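Local atomic coordinates of putative branched-chain amino acid ABC transporter, periplasmic branched-chain amino acid-binding protein (Pseudomonas protegens Pf-5, PDB entry 4RU0), a protein that probably captures a solute, perhaps a branched-chain amino acid, in the periplasm and delivers it to an ABC importer of the inner membrane. Residues 39-44 / 83-88; 109-114 / 131-136; 89-94 / 118-123; 77-82 / 95-100. All coordinates share one frame; numbering follows the deposited sequence.

Contact 1: 39-44 / 83-88; sequences ATYRVG and TEWTAE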
loop_
_atom_site.group_PDB
_atom_site.type_symbol
_atom_site.label_atom_id
_atom_site.label_comp_id
_atom_site.label_asym_id
_atom_site.label_seq_id
_atom_site.Cartn_x
_atom_site.Cartn_y
_atom_site.Cartn_z
ATOM N N ALA A 39 0.137 8.832 12.970
ATOM C CA ALA A 39 -1.169 9.412 12.682
ATOM C C ALA A 39 -2.205 8.298 12.589
ATOM O O ALA A 39 -2.255 7.564 11.601
ATOM C CB ALA A 39 -1.127 10.226 11.392
ATOM N N THR A 40 -3.026 8.170 13.626
ATOM C CA THR A 40 -3.906 7.013 13.753
ATOM C C THR A 40 -5.353 7.404 14.000
ATOM O O THR A 40 -5.637 8.509 14.469
ATOM C CB THR A 40 -3.452 6.092 14.908
ATOM O OG1 THR A 40 -3.568 6.796 16.152
ATOM C CG2 THR A 40 -2.009 5.642 14.713
ATOM N N TYR A 41 -6.267 6.494 13.677
ATOM C CA TYR A 41 -7.662 6.660 14.056
ATOM C C TYR A 41 -8.116 5.507 14.944
ATOM O O TYR A 41 -7.927 4.339 14.608
ATOM C CB TYR A 41 -8.571 6.781 12.821
ATOM C CG TYR A 41 -8.236 5.865 11.661
ATOM C CD1 TYR A 41 -8.751 4.574 11.592
ATOM C CD2 TYR A 41 -7.435 6.304 10.613
ATOM C CE1 TYR A 41 -8.456 3.742 10.524
ATOM C CE2 TYR A 41 -7.135 5.480 9.544
ATOM C CZ TYR A 41 -7.647 4.200 9.504
ATOM O OH TYR A 41 -7.344 3.380 8.441
ATOM N N ARG A 42 -8.701 5.850 16.089
ATOM C CA ARG A 42 -9.244 4.856 17.008
ATOM C C ARG A 42 -10.699 5.165 17.328
ATOM O O ARG A 42 -11.299 4.557 18.211
ATOM C CB ARG A 42 -8.417 4.800 18.290
ATOM C CG ARG A 42 -7.014 4.274 18.070
ATOM C CD ARG A 42 -6.190 4.325 19.337
ATOM N NE ARG A 42 -4.867 3.745 19.129
ATOM C CZ ARG A 42 -4.611 2.441 19.175
ATOM N NH1 ARG A 42 -5.592 1.581 19.422
ATOM N NH2 ARG A 42 -3.375 1.999 18.976
ATOM N N VAL A 43 -11.257 6.120 16.596
ATOM C CA VAL A 43 -12.653 6.502 16.750
ATOM C C VAL A 43 -13.337 6.408 15.396
ATOM O O VAL A 43 -12.729 6.711 14.371
ATOM C CB VAL A 43 -12.789 7.933 17.313
ATOM C CG1 VAL A 43 -14.250 8.284 17.561
ATOM C CG2 VAL A 43 -11.980 8.074 18.595
ATOM N N GLY A 44 -14.591 5.972 15.382
ATOM C CA GLY A 44 -15.349 5.920 14.144
ATOM C C GLY A 44 -15.474 4.529 13.558
ATOM O O GLY A 44 -15.054 3.542 14.167
ATOM N N THR A 83 -6.594 11.165 14.201
ATOM C CA THR A 83 -6.918 11.834 12.944
ATOM C C THR A 83 -8.378 11.617 12.552
ATOM O O THR A 83 -8.904 12.307 11.676
ATOM C CB THR A 83 -6.015 11.342 11.793
ATOM O OG1 THR A 83 -6.414 10.021 11.396
ATOM C CG2 THR A 83 -4.554 11.328 12.235
ATOM N N GLU A 84 -9.017 10.648 13.203
ATOM C CA GLU A 84 -10.413 10.300 12.942
ATOM C C GLU A 84 -10.690 10.048 11.464
ATOM O O GLU A 84 -11.814 10.255 10.997
ATOM C CB GLU A 84 -11.340 11.399 13.457
ATOM C CG GLU A 84 -11.095 11.765 14.906
ATOM C CD GLU A 84 -12.250 12.529 15.519
ATOM O OE1 GLU A 84 -13.376 12.426 14.984
ATOM O OE2 GLU A 84 -12.035 13.229 16.533
ATOM N N TRP A 85 -9.655 9.626 10.736
ATOM C CA TRP A 85 -9.769 9.252 9.328
ATOM C C TRP A 85 -10.132 10.451 8.426
ATOM O O TRP A 85 -10.466 10.274 7.251
ATOM C CB TRP A 85 -10.799 8.118 9.181
ATOM C CG TRP A 85 -10.750 7.369 7.878
ATOM C CD1 TRP A 85 -9.855 6.399 7.518
ATOM C CD2 TRP A 85 -11.654 7.511 6.773
ATOM N NE1 TRP A 85 -10.138 5.941 6.251
ATOM C CE2 TRP A 85 -11.237 6.606 5.772
ATOM C CE3 TRP A 85 -12.771 8.319 6.531
ATOM C CZ2 TRP A 85 -11.901 6.488 4.548
ATOM C CZ3 TRP A 85 -13.427 8.201 5.315
ATOM C CH2 TRP A 85 -12.989 7.292 4.340
ATOM N N THR A 86 -10.044 11.666 8.964
ATOM C CA THR A 86 -10.368 12.865 8.190
ATOM C C THR A 86 -9.129 13.681 7.821
ATOM O O THR A 86 -8.084 13.592 8.470
ATOM C CB THR A 86 -11.336 13.796 8.948
ATOM O OG1 THR A 86 -10.664 14.381 10.069
ATOM C CG2 THR A 86 -12.561 13.028 9.424
ATOM N N ALA A 87 -9.266 14.489 6.776
ATOM C CA ALA A 87 -8.177 15.336 6.309
ATOM C C ALA A 87 -7.918 16.482 7.274
ATOM O O ALA A 87 -6.775 16.861 7.508
ATOM C CB ALA A 87 -8.491 15.880 4.908
ATOM N N GLU A 88 -8.994 17.034 7.828
ATOM C CA GLU A 88 -8.905 18.187 8.716
ATOM C C GLU A 88 -8.021 17.901 9.925
ATOM O O GLU A 88 -7.134 18.693 10.261
ATOM C CB GLU A 88 -10.302 18.613 9.177
ATOM C CG GLU A 88 -10.303 19.706 10.237
ATOM C CD GLU A 88 -9.652 20.988 9.755
ATOM O OE1 GLU A 88 -9.851 21.349 8.573
ATOM O OE2 GLU A 88 -8.941 21.632 10.557
#

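Contact 2: 109-114 / 131-136; sequences YQPNGA and LITLGY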
loop_
_atom_site.group_PDB
_atom_site.type_symbol
_atom_site.label_atom_id
_atom_site.label_comp_id
_atom_site.label_asym_id
_atom_site.label_seq_id
_atom_site.Cartn_x
_atom_site.Cartn_y
_atom_site.Cartn_z
ATOM N N TYR A 109 7.336 10.771 7.454
ATOM C CA TYR A 109 5.975 10.928 7.944
ATOM C C TYR A 109 4.958 10.105 7.144
ATOM O O TYR A 109 4.928 10.151 5.911
ATOM C CB TYR A 109 5.577 12.405 7.931
ATOM C CG TYR A 109 4.274 12.660 8.648
ATOM C CD1 TYR A 109 4.251 12.899 10.016
ATOM C CD2 TYR A 109 3.063 12.643 7.964
ATOM C CE1 TYR A 109 3.059 13.120 10.683
ATOM C CE2 TYR A 109 1.867 12.864 8.622
ATOM C CZ TYR A 109 1.870 13.103 9.980
ATOM O OH TYR A 109 0.685 13.324 10.643
ATOM N N GLN A 110 4.122 9.362 7.864
ATOM C CA GLN A 110 3.085 8.525 7.251
ATOM C C GLN A 110 1.702 8.953 7.716
ATOM O O GLN A 110 1.281 8.606 8.816
ATOM C CB GLN A 110 3.311 7.052 7.587
ATOM C CG GLN A 110 4.584 6.475 7.006
ATOM C CD GLN A 110 5.269 5.499 7.946
ATOM O OE1 GLN A 110 5.392 5.757 9.143
ATOM N NE2 GLN A 110 5.718 4.372 7.407
ATOM N N PRO A 111 0.991 9.717 6.878
ATOM C CA PRO A 111 -0.327 10.243 7.258
ATOM C C PRO A 111 -1.382 9.155 7.476
ATOM O O PRO A 111 -2.348 9.401 8.192
ATOM C CB PRO A 111 -0.705 11.146 6.074
ATOM C CG PRO A 111 0.164 10.715 4.953
ATOM C CD PRO A 111 1.434 10.221 5.568
ATOM N N ASN A 112 -1.189 7.980 6.883
ATOM C CA ASN A 112 -2.147 6.881 7.007
ATOM C C ASN A 112 -3.564 7.314 6.632
ATOM O O ASN A 112 -4.504 7.143 7.407
ATOM C CB ASN A 112 -2.136 6.313 8.428
ATOM C CG ASN A 112 -0.778 5.757 8.828
ATOM O OD1 ASN A 112 -0.107 5.102 8.033
ATOM N ND2 ASN A 112 -0.364 6.024 10.064
ATOM N N GLY A 113 -3.705 7.882 5.441
ATOM C CA GLY A 113 -4.963 8.470 5.020
ATOM C C GLY A 113 -4.827 9.226 3.711
ATOM O O GLY A 113 -4.050 10.175 3.602
ATOM N N ALA A 114 -5.583 8.794 2.712
ATOM C CA ALA A 114 -5.517 9.380 1.378
ATOM C C ALA A 114 -5.882 10.877 1.337
ATOM O O ALA A 114 -5.121 11.666 0.775
ATOM C CB ALA A 114 -6.397 8.589 0.423
ATOM N N LEU A 131 6.729 12.459 2.787
ATOM C CA LEU A 131 5.463 11.788 3.024
ATOM C C LEU A 131 5.543 10.390 2.454
ATOM O O LEU A 131 5.857 10.213 1.280
ATOM C CB LEU A 131 4.296 12.545 2.389
ATOM C CG LEU A 131 3.922 13.908 2.972
ATOM C CD1 LEU A 131 2.627 14.417 2.332
ATOM C CD2 LEU A 131 3.813 13.883 4.493
ATOM N N ILE A 132 5.274 9.397 3.289
ATOM C CA ILE A 132 5.180 8.026 2.821
ATOM C C ILE A 132 3.718 7.605 2.754
ATOM O O ILE A 132 3.004 7.648 3.756
ATOM C CB ILE A 132 5.951 7.054 3.731
ATOM C CG1 ILE A 132 7.449 7.364 3.703
ATOM C CG2 ILE A 132 5.703 5.625 3.308
ATOM C CD1 ILE A 132 8.251 6.570 4.723
ATOM N N THR A 133 3.289 7.201 1.569
ATOM C CA THR A 133 1.995 6.550 1.379
ATOM C C THR A 133 2.194 5.185 0.745
ATOM O O THR A 133 2.418 5.067 -0.435
ATOM C CB THR A 133 1.035 7.395 0.513
ATOM O OG1 THR A 133 1.595 7.613 -0.777
ATOM C CG2 THR A 133 0.776 8.711 1.138
ATOM N N LEU A 134 2.040 4.139 1.532
ATOM C CA LEU A 134 2.306 2.804 1.039
ATOM C C LEU A 134 1.080 2.279 0.321
ATOM O O LEU A 134 0.018 2.194 0.887
ATOM C CB LEU A 134 2.680 1.905 2.211
ATOM C CG LEU A 134 3.248 0.509 2.020
ATOM C CD1 LEU A 134 4.581 0.539 1.318
ATOM C CD2 LEU A 134 3.407 -0.159 3.371
ATOM N N GLY A 135 1.243 1.945 -0.944
ATOM C CA GLY A 135 0.158 1.463 -1.774
ATOM C C GLY A 135 -0.986 2.420 -2.048
ATOM O O GLY A 135 -2.094 2.004 -2.285
ATOM N N TYR A 136 -0.720 3.705 -2.014
ATOM C CA TYR A 136 -1.749 4.693 -2.239
ATOM C C TYR A 136 -1.105 6.027 -2.552
ATOM O O TYR A 136 0.075 6.094 -2.669
ATOM C CB TYR A 136 -2.767 4.735 -1.102
ATOM C CG TYR A 136 -2.376 5.473 0.148
ATOM C CD1 TYR A 136 -1.581 4.890 1.100
ATOM C CD2 TYR A 136 -2.862 6.727 0.400
ATOM C CE1 TYR A 136 -1.257 5.555 2.255
ATOM C CE2 TYR A 136 -2.538 7.401 1.544
ATOM C CZ TYR A 136 -1.734 6.809 2.468
ATOM O OH TYR A 136 -1.422 7.492 3.589
HETATM O O HOH W 1 0.745 6.840 5.069
#

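Contact 3: 89-94 / 118-123; sequences KGIECY and YALSER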
loop_
_atom_site.group_PDB
_atom_site.type_symbol
_atom_site.label_atom_id
_atom_site.label_comp_id
_atom_site.label_asym_id
_atom_site.label_seq_id
_atom_site.Cartn_x
_atom_site.Cartn_y
_atom_site.Cartn_z
ATOM N N LYS A 89 -8.254 16.762 10.568
ATOM C CA LYS A 89 -7.480 16.413 11.750
ATOM C C LYS A 89 -6.123 15.838 11.357
ATOM O O LYS A 89 -5.133 16.056 12.050
ATOM C CB LYS A 89 -8.256 15.435 12.630
ATOM C CG LYS A 89 -9.593 15.990 13.081
ATOM C CD LYS A 89 -9.959 15.535 14.479
ATOM C CE LYS A 89 -11.225 16.232 14.957
ATOM N NZ LYS A 89 -11.520 15.956 16.391
ATOM N N GLY A 90 -6.081 15.118 10.240
ATOM C CA GLY A 90 -4.825 14.640 9.688
ATOM C C GLY A 90 -3.820 15.773 9.540
ATOM O O GLY A 90 -2.660 15.657 9.942
ATOM N N ILE A 91 -4.286 16.884 8.980
ATOM C CA ILE A 91 -3.473 18.074 8.794
ATOM C C ILE A 91 -3.003 18.651 10.126
ATOM O O ILE A 91 -1.838 19.036 10.263
ATOM C CB ILE A 91 -4.250 19.144 8.007
ATOM C CG1 ILE A 91 -4.364 18.726 6.541
ATOM C CG2 ILE A 91 -3.581 20.499 8.123
ATOM C CD1 ILE A 91 -5.335 19.578 5.727
ATOM N N GLU A 92 -3.903 18.710 11.105
ATOM C CA GLU A 92 -3.540 19.202 12.431
ATOM C C GLU A 92 -2.498 18.312 13.105
ATOM O O GLU A 92 -1.637 18.801 13.833
ATOM C CB GLU A 92 -4.772 19.309 13.326
ATOM C CG GLU A 92 -5.768 20.362 12.876
ATOM C CD GLU A 92 -7.029 20.354 13.719
ATOM O OE1 GLU A 92 -7.072 19.591 14.714
ATOM O OE2 GLU A 92 -7.974 21.105 13.383
ATOM N N CYS A 93 -2.586 17.009 12.865
ATOM C CA CYS A 93 -1.623 16.071 13.429
ATOM C C CYS A 93 -0.242 16.308 12.842
ATOM O O CYS A 93 0.748 16.352 13.567
ATOM C CB CYS A 93 -2.068 14.622 13.190
ATOM S SG CYS A 93 -3.313 14.062 14.375
ATOM N N TYR A 94 -0.192 16.483 11.526
ATOM C CA TYR A 94 1.055 16.760 10.833
ATOM C C TYR A 94 1.706 18.027 11.372
ATOM O O TYR A 94 2.913 18.057 11.605
ATOM C CB TYR A 94 0.820 16.884 9.329
ATOM C CG TYR A 94 1.984 17.490 8.574
ATOM C CD1 TYR A 94 2.065 18.866 8.368
ATOM C CD2 TYR A 94 3.000 16.688 8.063
ATOM C CE1 TYR A 94 3.125 19.422 7.686
ATOM C CE2 TYR A 94 4.062 17.239 7.371
ATOM C CZ TYR A 94 4.115 18.607 7.186
ATOM O OH TYR A 94 5.162 19.165 6.500
ATOM N N TYR A 118 -3.061 13.662 0.414
ATOM C CA TYR A 118 -3.231 14.517 -0.747
ATOM C C TYR A 118 -3.080 15.992 -0.364
ATOM O O TYR A 118 -2.377 16.747 -1.029
ATOM C CB TYR A 118 -4.596 14.273 -1.387
ATOM C CG TYR A 118 -4.729 14.842 -2.779
ATOM C CD1 TYR A 118 -4.246 14.144 -3.882
ATOM C CD2 TYR A 118 -5.345 16.066 -2.996
ATOM C CE1 TYR A 118 -4.367 14.653 -5.161
ATOM C CE2 TYR A 118 -5.473 16.588 -4.283
ATOM C CZ TYR A 118 -4.979 15.878 -5.358
ATOM O OH TYR A 118 -5.099 16.383 -6.636
ATOM N N ALA A 119 -3.729 16.385 0.725
ATOM C CA ALA A 119 -3.737 17.776 1.161
ATOM C C ALA A 119 -2.376 18.237 1.672
ATOM O O ALA A 119 -2.043 19.421 1.593
ATOM C CB ALA A 119 -4.793 17.980 2.240
ATOM N N LEU A 120 -1.588 17.301 2.188
ATOM C CA LEU A 120 -0.321 17.637 2.840
ATOM C C LEU A 120 0.862 17.749 1.885
ATOM O O LEU A 120 1.919 18.240 2.261
ATOM C CB LEU A 120 0.011 16.591 3.906
ATOM C CG LEU A 120 -0.749 16.624 5.224
ATOM C CD1 LEU A 120 -0.331 15.421 6.060
ATOM C CD2 LEU A 120 -0.465 17.918 5.966
ATOM N N SER A 121 0.680 17.271 0.661
ATOM C CA SER A 121 1.772 17.125 -0.293
ATOM C C SER A 121 2.596 18.396 -0.510
ATOM O O SER A 121 3.826 18.359 -0.475
ATOM C CB SER A 121 1.221 16.647 -1.637
ATOM O OG SER A 121 2.252 16.548 -2.606
ATOM N N GLU A 122 1.923 19.519 -0.727
ATOM C CA GLU A 122 2.624 20.741 -1.076
ATOM C C GLU A 122 3.363 21.323 0.121
ATOM O O GLU A 122 4.500 21.784 -0.009
ATOM C CB GLU A 122 1.652 21.765 -1.670
ATOM C CG GLU A 122 0.970 21.254 -2.936
ATOM C CD GLU A 122 0.025 22.265 -3.568
ATOM O OE1 GLU A 122 -1.117 22.414 -3.077
ATOM O OE2 GLU A 122 0.413 22.897 -4.576
ATOM N N ARG A 123 2.748 21.286 1.296
ATOM C CA ARG A 123 3.398 21.889 2.451
ATOM C C ARG A 123 4.450 20.950 3.036
ATOM O O ARG A 123 5.349 21.386 3.754
ATOM C CB ARG A 123 2.367 22.313 3.507
ATOM C CG ARG A 123 1.823 21.228 4.400
ATOM C CD ARG A 123 0.990 21.857 5.524
ATOM N NE ARG A 123 -0.288 22.415 5.065
ATOM C CZ ARG A 123 -1.184 22.995 5.865
ATOM N NH1 ARG A 123 -0.952 23.113 7.165
ATOM N NH2 ARG A 123 -2.321 23.461 5.369
#

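Contact 4: 77-82 / 95-100; sequences VWQECE and ERFKNG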
loop_
_atom_site.group_PDB
_atom_site.type_symbol
_atom_site.label_atom_id
_atom_site.label_comp_id
_atom_site.label_asym_id
_atom_site.label_seq_id
_atom_site.Cartn_x
_atom_site.Cartn_y
_atom_site.Cartn_z
ATOM N N VAL A 77 11.307 6.703 19.619
ATOM C CA VAL A 77 10.207 7.184 20.443
ATOM C C VAL A 77 9.037 7.541 19.533
ATOM O O VAL A 77 9.228 8.109 18.459
ATOM C CB VAL A 77 10.628 8.401 21.313
ATOM C CG1 VAL A 77 11.193 9.515 20.453
ATOM C CG2 VAL A 77 9.463 8.898 22.156
ATOM N N TRP A 78 7.827 7.183 19.949
ATOM C CA TRP A 78 6.652 7.451 19.135
ATOM C C TRP A 78 5.490 7.979 19.963
ATOM O O TRP A 78 5.435 7.783 21.180
ATOM C CB TRP A 78 6.221 6.188 18.387
ATOM C CG TRP A 78 5.852 5.042 19.283
ATOM C CD1 TRP A 78 4.617 4.764 19.799
ATOM C CD2 TRP A 78 6.726 4.014 19.762
ATOM N NE1 TRP A 78 4.670 3.628 20.571
ATOM C CE2 TRP A 78 5.954 3.148 20.564
ATOM C CE3 TRP A 78 8.087 3.740 19.588
ATOM C CZ2 TRP A 78 6.497 2.031 21.191
ATOM C CZ3 TRP A 78 8.625 2.630 20.212
ATOM C CH2 TRP A 78 7.831 1.788 21.003
ATOM N N GLN A 79 4.565 8.654 19.287
ATOM C CA GLN A 79 3.359 9.164 19.920
ATOM C C GLN A 79 2.215 9.161 18.918
ATOM O O GLN A 79 2.423 9.364 17.723
ATOM C CB GLN A 79 3.581 10.577 20.473
ATOM C CG GLN A 79 2.456 11.061 21.385
ATOM C CD GLN A 79 2.721 12.432 21.980
ATOM O OE1 GLN A 79 3.337 13.290 21.348
ATOM N NE2 GLN A 79 2.253 12.643 23.204
ATOM N N GLU A 80 1.006 8.921 19.409
ATOM C CA GLU A 80 -0.165 8.872 18.553
ATOM C C GLU A 80 -0.943 10.178 18.572
ATOM O O GLU A 80 -1.084 10.820 19.614
ATOM C CB GLU A 80 -1.082 7.726 18.974
ATOM C CG GLU A 80 -1.002 6.510 18.079
ATOM C CD GLU A 80 -1.750 5.320 18.646
ATOM O OE1 GLU A 80 -2.907 5.083 18.234
ATOM O OE2 GLU A 80 -1.177 4.618 19.504
ATOM N N CYS A 81 -1.450 10.562 17.408
ATOM C CA CYS A 81 -2.367 11.683 17.301
ATOM C C CYS A 81 -3.621 11.204 16.573
ATOM O O CYS A 81 -3.528 10.562 15.530
ATOM C CB CYS A 81 -1.715 12.856 16.567
ATOM S SG CYS A 81 -2.784 14.302 16.328
ATOM N N GLU A 82 -4.787 11.497 17.138
ATOM C CA GLU A 82 -6.048 11.039 16.566
ATOM C C GLU A 82 -6.435 11.849 15.330
ATOM O O GLU A 82 -6.590 13.067 15.399
ATOM C CB GLU A 82 -7.161 11.114 17.612
ATOM C CG GLU A 82 -8.510 10.619 17.118
ATOM C CD GLU A 82 -8.481 9.162 16.673
ATOM O OE1 GLU A 82 -7.736 8.354 17.275
ATOM O OE2 GLU A 82 -9.210 8.831 15.716
ATOM N N GLU A 95 0.905 19.073 11.562
ATOM C CA GLU A 95 1.424 20.347 12.051
ATOM C C GLU A 95 1.893 20.231 13.493
ATOM O O GLU A 95 2.817 20.927 13.907
ATOM C CB GLU A 95 0.368 21.448 11.928
ATOM C CG GLU A 95 0.047 21.828 10.493
ATOM C CD GLU A 95 1.199 22.544 9.800
ATOM O OE1 GLU A 95 1.976 23.246 10.482
ATOM O OE2 GLU A 95 1.328 22.406 8.568
ATOM N N ARG A 96 1.251 19.355 14.260
ATOM C CA ARG A 96 1.672 19.128 15.633
ATOM C C ARG A 96 3.012 18.389 15.673
ATOM O O ARG A 96 3.858 18.662 16.520
ATOM C CB ARG A 96 0.604 18.348 16.398
ATOM C CG ARG A 96 1.131 17.570 17.605
ATOM C CD ARG A 96 0.150 17.564 18.772
ATOM N NE ARG A 96 -1.187 17.107 18.402
ATOM C CZ ARG A 96 -2.206 17.921 18.124
ATOM N NH1 ARG A 96 -2.041 19.241 18.169
ATOM N NH2 ARG A 96 -3.393 17.419 17.794
ATOM N N PHE A 97 3.207 17.479 14.723
ATOM C CA PHE A 97 4.357 16.586 14.731
ATOM C C PHE A 97 5.556 17.072 13.922
ATOM O O PHE A 97 6.687 16.673 14.202
ATOM C CB PHE A 97 3.942 15.206 14.211
ATOM C CG PHE A 97 3.221 14.365 15.221
ATOM C CD1 PHE A 97 3.318 14.649 16.575
ATOM C CD2 PHE A 97 2.451 13.284 14.817
ATOM C CE1 PHE A 97 2.660 13.873 17.511
ATOM C CE2 PHE A 97 1.790 12.498 15.747
ATOM C CZ PHE A 97 1.894 12.795 17.096
ATOM N N LYS A 98 5.323 17.922 12.925
ATOM C CA LYS A 98 6.377 18.267 11.969
ATOM C C LYS A 98 7.631 18.877 12.619
ATOM O O LYS A 98 8.700 18.902 12.008
ATOM C CB LYS A 98 5.839 19.223 10.901
ATOM C CG LYS A 98 5.624 20.645 11.381
ATOM C CD LYS A 98 5.287 21.572 10.220
ATOM C CE LYS A 98 5.227 23.027 10.673
ATOM N NZ LYS A 98 4.725 23.916 9.590
ATOM N N ASN A 99 7.507 19.358 13.852
ATOM C CA ASN A 99 8.650 19.961 14.524
ATOM C C ASN A 99 9.320 19.023 15.521
ATOM O O ASN A 99 10.337 19.373 16.118
ATOM C CB ASN A 99 8.229 21.250 15.220
ATOM C CG ASN A 99 7.946 22.362 14.242
ATOM O OD1 ASN A 99 8.775 22.675 13.385
ATOM N ND2 ASN A 99 6.760 22.948 14.341
ATOM N N GLY A 100 8.751 17.832 15.691
ATOM C CA GLY A 100 9.326 16.824 16.560
ATOM C C GLY A 100 8.554 16.639 17.851
ATOM O O GLY A 100 7.514 17.264 18.050
#

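Contact 1: 39-44 / 83-88
Thr83 and Trp85 meet Tyr41 and its neighbours where strand 34-40 runs out into a loop. The polar link is backbone: Thr83 N donates to Thr40 O at 2.8 Å, continuing the pairing that strand 76-82 makes with strand 34-40. Thr83 OG1 lies at the edge of the Tyr41 ring, 3.9 Å from Tyr41 CD2, and accepts a weak bond from Trp85 N inside the type I' turn Thr83-Thr86. That turn is tied by Thr86, whose N and OG1 both bond to Thr83 O.

The aromatic part is a T-shaped pair. Trp85 directs its indole edge at the face of Tyr41, with CD1 3.5 Å from Tyr41 CE2, toward the ring's rim. With Trp85 CG anti to its backbone N (chi1 -164°), the indole runs alongside the phenol, pointing the same way; its edge fits the phenol face because the planes are almost perpendicular, 87° apart. Tyr41 also belongs to the pocket of the bound polyether, to which its OH makes a weak hydrogen bond. A methyl-to-methyl contact adds to this: Ala39 CB touches Thr83 CG2 at 3.7 Å.

Trp54 of helix 47-67 packs edge-to-face with Tyr41, and Thr86 N-caps helix 87-97, which leads away from the turn.

Contact 2: 109-114 / 131-136
Tyr136 reaches across to the start of helix 114-126, where its OH accepts a nearly straight hydrogen bond (166°) from Gly113 N at 3.0 Å. A water sits beside this bond: Tyr136 OH lies 2.7 Å from it, Asn112 N donates to it, and it donates to Ile132 O. The phenol thus joins two backbones at one point. Its ring passes along the first residue of the helix, with CE2 3.5 Å from Ala114 N and CD2 4.0 Å from Ala114 CB; a small alanine leaves room for it. Pro111 slants past, its CG 3.8 Å from Tyr136 OH.

At the other end, Ile132 N bonds to Tyr109 O at 2.8 Å in a single beta bridge. Here Leu131 CD2 lies beside Tyr109 CD2, and Gln110 CG rests on Ile132 CB, aliphatic parts running the same way.

The next shell sets Tyr136 in place. CG lies between the backbone N and the carbonyl carbon (chi1 79°), which folds the ring back over its own type II turn, with Thr133 CB over the ring centre, while Thr133 OG1 bonds to Tyr136 O. Asn112 is held by Ala39 O through ND2.

A phenylalanine in place of Tyr136 would probably leave Gly113 N without its acceptor and the water without one of its three partners. The chemistry is that of a buried polar junction at the start of helix 114-126, where Ala114 nears the bound polyether: one hydroxyl and one water serve two backbone amides and a carbonyl where the chain has left regular strand pairing.

Contact 3: 89-94 / 118-123
Leu120 points between Ile91 and Tyr94 in a helix-helix packing: helix 87-97 and helix 114-126 run roughly parallel, their local axes 10.1 Å apart and crossing at -34°, within the alpha/beta fold of a periplasmic binding protein. Leu120 and Tyr94 slide past each other in opposite directions. Because Tyr94 CG is anti to its backbone N (chi1 166°), the ring extends toward the partner helix, and Leu120 CD2 settles 3.6 Å from Tyr94 CG. A branched leucine suits this spot, since CD1 also reaches Tyr94 CB while CD2 touches Ile91 CG1 at 4.0 Å.

Ile91 serves two more neighbours with its two branches. CD1 meets the short Ala119 CB at 3.9 Å, and CG2 lies over one face of the Arg123 guanidinium, the two side chains crossing at about a right angle.

Arg123 lines the outer margin. Its chain bends at chi3, and its aliphatic part runs antiparallel to Tyr94, the ring and guanidinium planes 80° apart. The polar ends find partners outside the two segments: Arg123 NH1 in a salt bridge with Glu95, Tyr94 OH in a hydrogen bond with Asp127. Arg123 CD comes to 3.9 Å from Tyr94 CE1.

Contact 4: 77-82 / 95-100
Phe97 points the far end of its ring at strand 76-82 from the C-terminal part of helix 87-97, so the contact seats a helix on the parallel two-stranded sheet of an alpha/beta fold, the helix being the next element after the strand, beyond a short turn. The tight part lies round Cys81 and Phe97. Cys81 CB is 3.6 Å from Phe97 CE2, and the strand backbone closes in beside it, with Gln79 O 3.5 Å from Phe97 CZ. Phe97 CG is anti to its carbonyl carbon (chi1 -79°), which sends the ring's far end against the strand. Cys81 SG stands 5.4 Å from the ring centroid, an oblique sulfur-aromatic contact. A flat, apolar ring suits this buried place, where Phe35 also meets it edge-to-face.

Were Phe97 replaced by an alanine, a gap is likely to open beside Cys81 CB and Phe35 to lose its aromatic mate.

The looser side is polar and faces solvent. Gln79 stretches out and slants across the ring, its amide turned only 24° from the ring plane, with OE1 3.9 Å from Phe97 CE1, a light touch. Exposed Arg96 bends at chi2 and chi3 to curl its guanidinium back to the strand, covering a sulfur already committed to the disulfide with Cys93. Long polar chains suit this exposed margin, where their ends can remain in solvent. The guanidinium approaches obliquely and brings Arg96 NH2 to 3.5 Å from Cys81 SG.

Helix 87-97 ties contacts 1, 3 and 4 together: its start follows the turn of contact 1, its middle packs in contact 3 and its C-terminal part in contact 4. The Cys81-Cys93 disulfide, SG to SG 2.0 Å, joins contacts 3 and 4, helped by the salt bridge of Arg123 NH1 with Glu95 OE2 at 2.8 Å. Contact 1 meets contact 2 where Asn112 ND2 reaches Ala39 O at 2.9 Å. These two lie nearest the ligand: the side chains of Tyr41 and Ala114 approach the bound polyether to about 3 and 4 Å, whereas Leu120 of contact 3 and Glu80 of contact 4 stay about 12 Å away, in the scaffold behind the pocket.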